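Local coordinates for protein putative sulfatase yidJ (Bacteroides fragilis, PDB 2QZU) that belongs to the sulfatase family and probably hydrolyses sulfate esters as a metal-dependent arylsulfatase, at residues 170-183 against 194-207. Residues are numbered along the deposited sequence; the frame is centred on the assembly and turned at random.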
loop_
_atom_site.group_PDB
_atom_site.type_symbol
_atom_site.label_atom_id
_atom_site.label_comp_id
_atom_site.label_asym_id
_atom_site.label_seq_id
_atom_site.Cartn_x
_atom_site.Cartn_y
_atom_site.Cartn_z
ATOM N N ILE A 170 3.430 -0.033 26.742
ATOM C CA ILE A 170 3.161 -0.964 25.648
ATOM C C ILE A 170 2.961 -0.009 24.484
ATOM O O ILE A 170 1.833 0.340 24.134
ATOM C CB ILE A 170 1.875 -1.774 25.879
ATOM C CG1 ILE A 170 1.998 -2.572 27.181
ATOM C CG2 ILE A 170 1.642 -2.717 24.704
ATOM C CD1 ILE A 170 0.721 -3.264 27.603
ATOM N N ALA A 171 4.068 0.411 23.886
ATOM C CA ALA A 171 4.001 1.397 22.828
ATOM C C ALA A 171 5.069 1.274 21.758
ATOM O O ALA A 171 5.925 0.386 21.799
ATOM C CB ALA A 171 4.073 2.779 23.456
ATOM N N TYR A 172 4.997 2.188 20.796
ATOM C CA TYR A 172 5.945 2.246 19.694
ATOM C C TYR A 172 6.099 3.700 19.233
ATOM O O TYR A 172 5.403 4.589 19.733
ATOM C CB TYR A 172 5.459 1.370 18.534
ATOM C CG TYR A 172 4.091 1.742 18.005
ATOM C CD1 TYR A 172 2.925 1.309 18.644
ATOM C CD2 TYR A 172 3.961 2.541 16.867
ATOM C CE1 TYR A 172 1.662 1.667 18.157
ATOM C CE2 TYR A 172 2.710 2.899 16.375
ATOM C CZ TYR A 172 1.566 2.459 17.023
ATOM O OH TYR A 172 0.329 2.805 16.530
ATOM N N GLY A 173 7.026 3.943 18.306
ATOM C CA GLY A 173 7.236 5.289 17.790
ATOM C C GLY A 173 6.110 5.584 16.820
ATOM O O GLY A 173 5.195 6.345 17.125
ATOM N N THR A 174 6.196 4.996 15.630
ATOM C CA THR A 174 5.141 5.111 14.632
ATOM C C THR A 174 5.266 3.883 13.739
ATOM O O THR A 174 6.364 3.364 13.536
ATOM C CB THR A 174 5.200 6.439 13.823
ATOM O OG1 THR A 174 3.950 6.620 13.137
ATOM C CG2 THR A 174 6.340 6.434 12.820
ATOM N N TYR A 175 4.133 3.399 13.240
ATOM C CA TYR A 175 4.076 2.185 12.421
ATOM C C TYR A 175 2.626 2.129 11.955
ATOM O O TYR A 175 1.712 2.182 12.785
ATOM C CB TYR A 175 4.398 0.984 13.309
ATOM C CG TYR A 175 4.316 -0.370 12.647
ATOM C CD1 TYR A 175 5.444 -0.964 12.075
ATOM C CD2 TYR A 175 3.122 -1.087 12.649
ATOM C CE1 TYR A 175 5.377 -2.250 11.530
ATOM C CE2 TYR A 175 3.047 -2.357 12.108
ATOM C CZ TYR A 175 4.172 -2.936 11.556
ATOM O OH TYR A 175 4.087 -4.217 11.064
ATOM N N ASP A 176 2.410 1.972 10.650
ATOM C CA ASP A 176 1.054 2.027 10.120
ATOM C C ASP A 176 0.390 0.809 9.500
ATOM O O ASP A 176 -0.659 0.944 8.871
ATOM C CB ASP A 176 0.962 3.203 9.141
ATOM C CG ASP A 176 1.561 4.481 9.711
ATOM O OD1 ASP A 176 1.434 4.697 10.931
ATOM O OD2 ASP A 176 2.153 5.273 8.947
ATOM N N TYR A 177 0.984 -0.372 9.662
ATOM C CA TYR A 177 0.362 -1.583 9.136
ATOM C C TYR A 177 -0.497 -2.090 10.301
ATOM O O TYR A 177 -0.074 -2.943 11.080
ATOM C CB TYR A 177 1.425 -2.617 8.754
ATOM C CG TYR A 177 0.837 -3.841 8.096
ATOM C CD1 TYR A 177 0.355 -3.786 6.786
ATOM C CD2 TYR A 177 0.703 -5.033 8.802
ATOM C CE1 TYR A 177 -0.254 -4.893 6.199
ATOM C CE2 TYR A 177 0.098 -6.146 8.227
ATOM C CZ TYR A 177 -0.381 -6.068 6.927
ATOM O OH TYR A 177 -1.002 -7.162 6.370
ATOM N N HIS A 178 -1.705 -1.538 10.405
ATOM C CA HIS A 178 -2.642 -1.842 11.492
ATOM C C HIS A 178 -3.007 -3.299 11.747
ATOM O O HIS A 178 -3.352 -3.660 12.876
ATOM C CB HIS A 178 -3.937 -1.058 11.280
ATOM C CG HIS A 178 -3.725 0.402 11.038
ATOM N ND1 HIS A 178 -4.427 1.106 10.081
ATOM C CD2 HIS A 178 -2.905 1.297 11.637
ATOM C CE1 HIS A 178 -4.046 2.370 10.100
ATOM N NE2 HIS A 178 -3.124 2.515 11.036
ATOM N N LEU A 179 -2.943 -4.127 10.708
ATOM C CA LEU A 179 -3.299 -5.541 10.828
ATOM C C LEU A 179 -2.258 -6.397 11.547
ATOM O O LEU A 179 -2.552 -7.519 11.960
ATOM C CB LEU A 179 -3.582 -6.126 9.442
ATOM C CG LEU A 179 -4.684 -5.424 8.639
ATOM C CD1 LEU A 179 -4.783 -6.033 7.249
ATOM C CD2 LEU A 179 -6.006 -5.537 9.375
ATOM N N LYS A 180 -1.042 -5.879 11.682
ATOM C CA LYS A 180 0.020 -6.589 12.389
ATOM C C LYS A 180 0.933 -5.551 13.032
ATOM O O LYS A 180 2.087 -5.391 12.640
ATOM C CB LYS A 180 0.827 -7.472 11.435
ATOM C CG LYS A 180 1.814 -8.386 12.162
ATOM C CD LYS A 180 2.745 -9.114 11.197
ATOM C CE LYS A 180 3.709 -10.023 11.952
ATOM N NZ LYS A 180 4.712 -10.670 11.059
ATOM N N PRO A 181 0.419 -4.829 14.041
ATOM C CA PRO A 181 1.178 -3.793 14.747
ATOM C C PRO A 181 2.294 -4.370 15.604
ATOM O O PRO A 181 2.308 -5.563 15.895
ATOM C CB PRO A 181 0.108 -3.108 15.588
ATOM C CG PRO A 181 -0.775 -4.258 15.970
ATOM C CD PRO A 181 -0.910 -5.011 14.651
HETATM N N MSE A 182 3.243 -3.521 15.987
HETATM C CA MSE A 182 4.330 -3.956 16.851
HETATM C C MSE A 182 4.386 -3.047 18.068
HETATM O O MSE A 182 3.910 -1.905 18.034
HETATM C CB MSE A 182 5.674 -3.975 16.104
HETATM C CG MSE A 182 5.952 -2.788 15.214
HETATM SE SE MSE A 182 6.483 -1.226 16.197
HETATM C CE MSE A 182 7.063 -0.117 14.745
ATOM N N TYR A 183 4.959 -3.565 19.147
ATOM C CA TYR A 183 5.047 -2.834 20.399
ATOM C C TYR A 183 6.266 -3.251 21.195
ATOM O O TYR A 183 6.884 -4.287 20.932
ATOM C CB TYR A 183 3.827 -3.142 21.280
ATOM C CG TYR A 183 2.488 -2.855 20.654
ATOM C CD1 TYR A 183 1.885 -1.605 20.795
ATOM C CD2 TYR A 183 1.839 -3.821 19.886
ATOM C CE1 TYR A 183 0.668 -1.322 20.183
ATOM C CE2 TYR A 183 0.627 -3.549 19.264
ATOM C CZ TYR A 183 0.046 -2.299 19.415
ATOM O OH TYR A 183 -1.139 -2.022 18.780
ATOM N N TYR A 194 7.797 -6.729 19.651
ATOM C CA TYR A 194 7.064 -7.900 19.183
ATOM C C TYR A 194 5.884 -7.495 18.318
ATOM O O TYR A 194 5.380 -6.377 18.421
ATOM C CB TYR A 194 6.548 -8.727 20.365
ATOM C CG TYR A 194 5.619 -7.966 21.286
ATOM C CD1 TYR A 194 6.124 -7.200 22.332
ATOM C CD2 TYR A 194 4.233 -8.006 21.107
ATOM C CE1 TYR A 194 5.280 -6.492 23.180
ATOM C CE2 TYR A 194 3.377 -7.296 21.953
ATOM C CZ TYR A 194 3.912 -6.545 22.986
ATOM O OH TYR A 194 3.089 -5.844 23.838
ATOM N N TYR A 195 5.453 -8.411 17.460
ATOM C CA TYR A 195 4.318 -8.170 16.583
ATOM C C TYR A 195 3.097 -8.890 17.146
ATOM O O TYR A 195 3.227 -9.909 17.828
ATOM C CB TYR A 195 4.610 -8.700 15.177
ATOM C CG TYR A 195 5.604 -7.882 14.389
ATOM C CD1 TYR A 195 5.224 -6.688 13.773
ATOM C CD2 TYR A 195 6.930 -8.302 14.259
ATOM C CE1 TYR A 195 6.139 -5.934 13.047
ATOM C CE2 TYR A 195 7.853 -7.553 13.535
ATOM C CZ TYR A 195 7.451 -6.373 12.934
ATOM O OH TYR A 195 8.366 -5.633 12.225
ATOM N N VAL A 196 1.918 -8.350 16.858
ATOM C CA VAL A 196 0.657 -8.931 17.299
ATOM C C VAL A 196 -0.230 -9.169 16.073
ATOM O O VAL A 196 -0.359 -8.299 15.216
ATOM C CB VAL A 196 -0.083 -7.979 18.269
ATOM C CG1 VAL A 196 -1.400 -8.596 18.697
ATOM C CG2 VAL A 196 0.791 -7.689 19.484
ATOM N N ASN A 197 -0.837 -10.352 15.989
ATOM C CA ASN A 197 -1.711 -10.683 14.866
ATOM C C ASN A 197 -3.147 -10.317 15.221
ATOM O O ASN A 197 -4.018 -11.176 15.335
ATOM C CB ASN A 197 -1.603 -12.176 14.537
ATOM C CG ASN A 197 -0.270 -12.543 13.897
ATOM O OD1 ASN A 197 0.106 -13.713 13.847
ATOM N ND2 ASN A 197 0.444 -11.541 13.391
ATOM N N GLN A 198 -3.375 -9.022 15.398
ATOM C CA GLN A 198 -4.682 -8.491 15.754
ATOM C C GLN A 198 -4.693 -7.018 15.362
ATOM O O GLN A 198 -3.642 -6.380 15.337
ATOM C CB GLN A 198 -4.903 -8.647 17.264
ATOM C CG GLN A 198 -6.179 -8.026 17.800
ATOM C CD GLN A 198 -6.507 -8.500 19.206
ATOM O OE1 GLN A 198 -5.630 -8.589 20.066
ATOM N NE2 GLN A 198 -7.777 -8.808 19.447
ATOM N N TRP A 199 -5.870 -6.484 15.050
ATOM C CA TRP A 199 -5.969 -5.081 14.655
ATOM C C TRP A 199 -5.513 -4.211 15.825
ATOM O O TRP A 199 -5.908 -4.440 16.964
ATOM C CB TRP A 199 -7.413 -4.747 14.250
ATOM C CG TRP A 199 -7.566 -3.433 13.514
ATOM C CD1 TRP A 199 -6.800 -2.976 12.473
ATOM C CD2 TRP A 199 -8.573 -2.440 13.734
ATOM N NE1 TRP A 199 -7.273 -1.759 12.033
ATOM C CE2 TRP A 199 -8.361 -1.406 12.791
ATOM C CE3 TRP A 199 -9.639 -2.322 14.639
ATOM C CZ2 TRP A 199 -9.176 -0.268 12.724
ATOM C CZ3 TRP A 199 -10.452 -1.188 14.573
ATOM C CH2 TRP A 199 -10.214 -0.178 13.621
ATOM N N GLY A 200 -4.675 -3.221 15.534
ATOM C CA GLY A 200 -4.150 -2.344 16.568
ATOM C C GLY A 200 -5.112 -1.921 17.665
ATOM O O GLY A 200 -4.875 -2.225 18.836
ATOM N N PRO A 201 -6.201 -1.212 17.324
ATOM C CA PRO A 201 -7.192 -0.748 18.300
ATOM C C PRO A 201 -7.761 -1.864 19.165
ATOM O O PRO A 201 -8.100 -1.640 20.323
ATOM C CB PRO A 201 -8.258 -0.094 17.425
ATOM C CG PRO A 201 -7.446 0.454 16.287
ATOM C CD PRO A 201 -6.530 -0.713 15.976
ATOM N N GLU A 202 -7.879 -3.055 18.581
ATOM C CA GLU A 202 -8.400 -4.218 19.292
ATOM C C GLU A 202 -7.446 -4.655 20.390
ATOM O O GLU A 202 -7.857 -4.881 21.529
ATOM C CB GLU A 202 -8.603 -5.387 18.327
ATOM C CG GLU A 202 -9.982 -5.488 17.729
ATOM C CD GLU A 202 -10.140 -6.732 16.873
ATOM O OE1 GLU A 202 -9.782 -7.829 17.355
ATOM O OE2 GLU A 202 -10.622 -6.612 15.727
ATOM N N TYR A 203 -6.170 -4.779 20.034
ATOM C CA TYR A 203 -5.141 -5.191 20.981
ATOM C C TYR A 203 -4.969 -4.129 22.059
ATOM O O TYR A 203 -4.924 -4.432 23.253
ATOM C CB TYR A 203 -3.811 -5.400 20.255
ATOM C CG TYR A 203 -2.658 -5.751 21.177
ATOM C CD1 TYR A 203 -2.590 -6.996 21.807
ATOM C CD2 TYR A 203 -1.638 -4.834 21.419
ATOM C CE1 TYR A 203 -1.528 -7.312 22.657
ATOM C CE2 TYR A 203 -0.580 -5.138 22.259
ATOM C CZ TYR A 203 -0.527 -6.373 22.874
ATOM O OH TYR A 203 0.524 -6.651 23.711
ATOM N N GLU A 204 -4.876 -2.879 21.627
ATOM C CA GLU A 204 -4.707 -1.776 22.555
ATOM C C GLU A 204 -5.851 -1.696 23.557
ATOM O O GLU A 204 -5.620 -1.493 24.747
ATOM C CB GLU A 204 -4.553 -0.473 21.770
ATOM C CG GLU A 204 -3.191 -0.386 21.096
ATOM C CD GLU A 204 -3.187 0.455 19.835
ATOM O OE1 GLU A 204 -4.204 1.125 19.554
ATOM O OE2 GLU A 204 -2.155 0.443 19.126
ATOM N N ALA A 205 -7.082 -1.864 23.087
ATOM C CA ALA A 205 -8.230 -1.825 23.980
ATOM C C ALA A 205 -8.163 -3.000 24.960
ATOM O O ALA A 205 -8.530 -2.865 26.126
ATOM C CB ALA A 205 -9.533 -1.871 23.176
ATOM N N SER A 206 -7.690 -4.154 24.492
ATOM C CA SER A 206 -7.576 -5.313 25.372
ATOM C C SER A 206 -6.548 -5.070 26.471
ATOM O O SER A 206 -6.768 -5.445 27.622
ATOM C CB SER A 206 -7.193 -6.564 24.582
ATOM O OG SER A 206 -8.269 -6.979 23.766
ATOM N N LYS A 207 -5.430 -4.437 26.123
ATOM C CA LYS A 207 -4.399 -4.156 27.118
ATOM C C LYS A 207 -4.862 -3.048 28.065
ATOM O O LYS A 207 -4.500 -3.038 29.242
ATOM C CB LYS A 207 -3.086 -3.748 26.441
ATOM C CG LYS A 207 -2.500 -4.806 25.507
ATOM C CD LYS A 207 -2.283 -6.153 26.197
ATOM C CE LYS A 207 -1.204 -6.084 27.270
ATOM N NZ LYS A 207 -0.941 -7.420 27.884
HETATM O O HOH W 1 -1.636 2.790 18.125
#
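Y183 drives its ring into segment 194-207 and is densely packed there. Y203 CE2 sits over one face of that ring, offset toward the rim, with Y183 CE2 3.4 Å from Y203 CD2; the two planes are inclined at 40°. At the far end of the ring, Y183 OH donates to E204 OE2 (2.7 Å), reaching it from above the carboxylate plane, although the oxygen lies in the plane of the ring. A water donates to the same OE2 and accepts from Y172 OH, which also bonds N229, so this buried carboxylate oxygen is held by two donors. With CG turned between its backbone N and carbonyl carbon (chi1 59°), Y194 takes Y183 CB off-centre on its ring, a CH-pi contact, and Y194 OH and Y203 OH are hydrogen-bonded at 2.7 Å. I170 CD1 presses tightly against K207 CE at 3.4 Å.

The backbone frame is a short antiparallel hairpin: Y183 and Y194 are a hydrogen-bonded pair, M182 and Y195 the non-hydrogen-bonded pair beside it. It ties the edge strand 168-172 of the large sulfatase sheet to helix 200-213, whose first residue, G200, gives its N-H to H178 O (3.0 Å).

Toward solvent the fit is looser. The extended K180 chain crosses Y195 obliquely, its CE against CB and its NZ over the ring face, 4.8 Å from the centroid, a cation-pi contact; exposed N197 lies alongside, its ND2 3.7 Å from K180 CG. Y175 OH donates a hydrogen bond to K180 O and meets the edge of the Y195 ring at CE1 (3.3 Å).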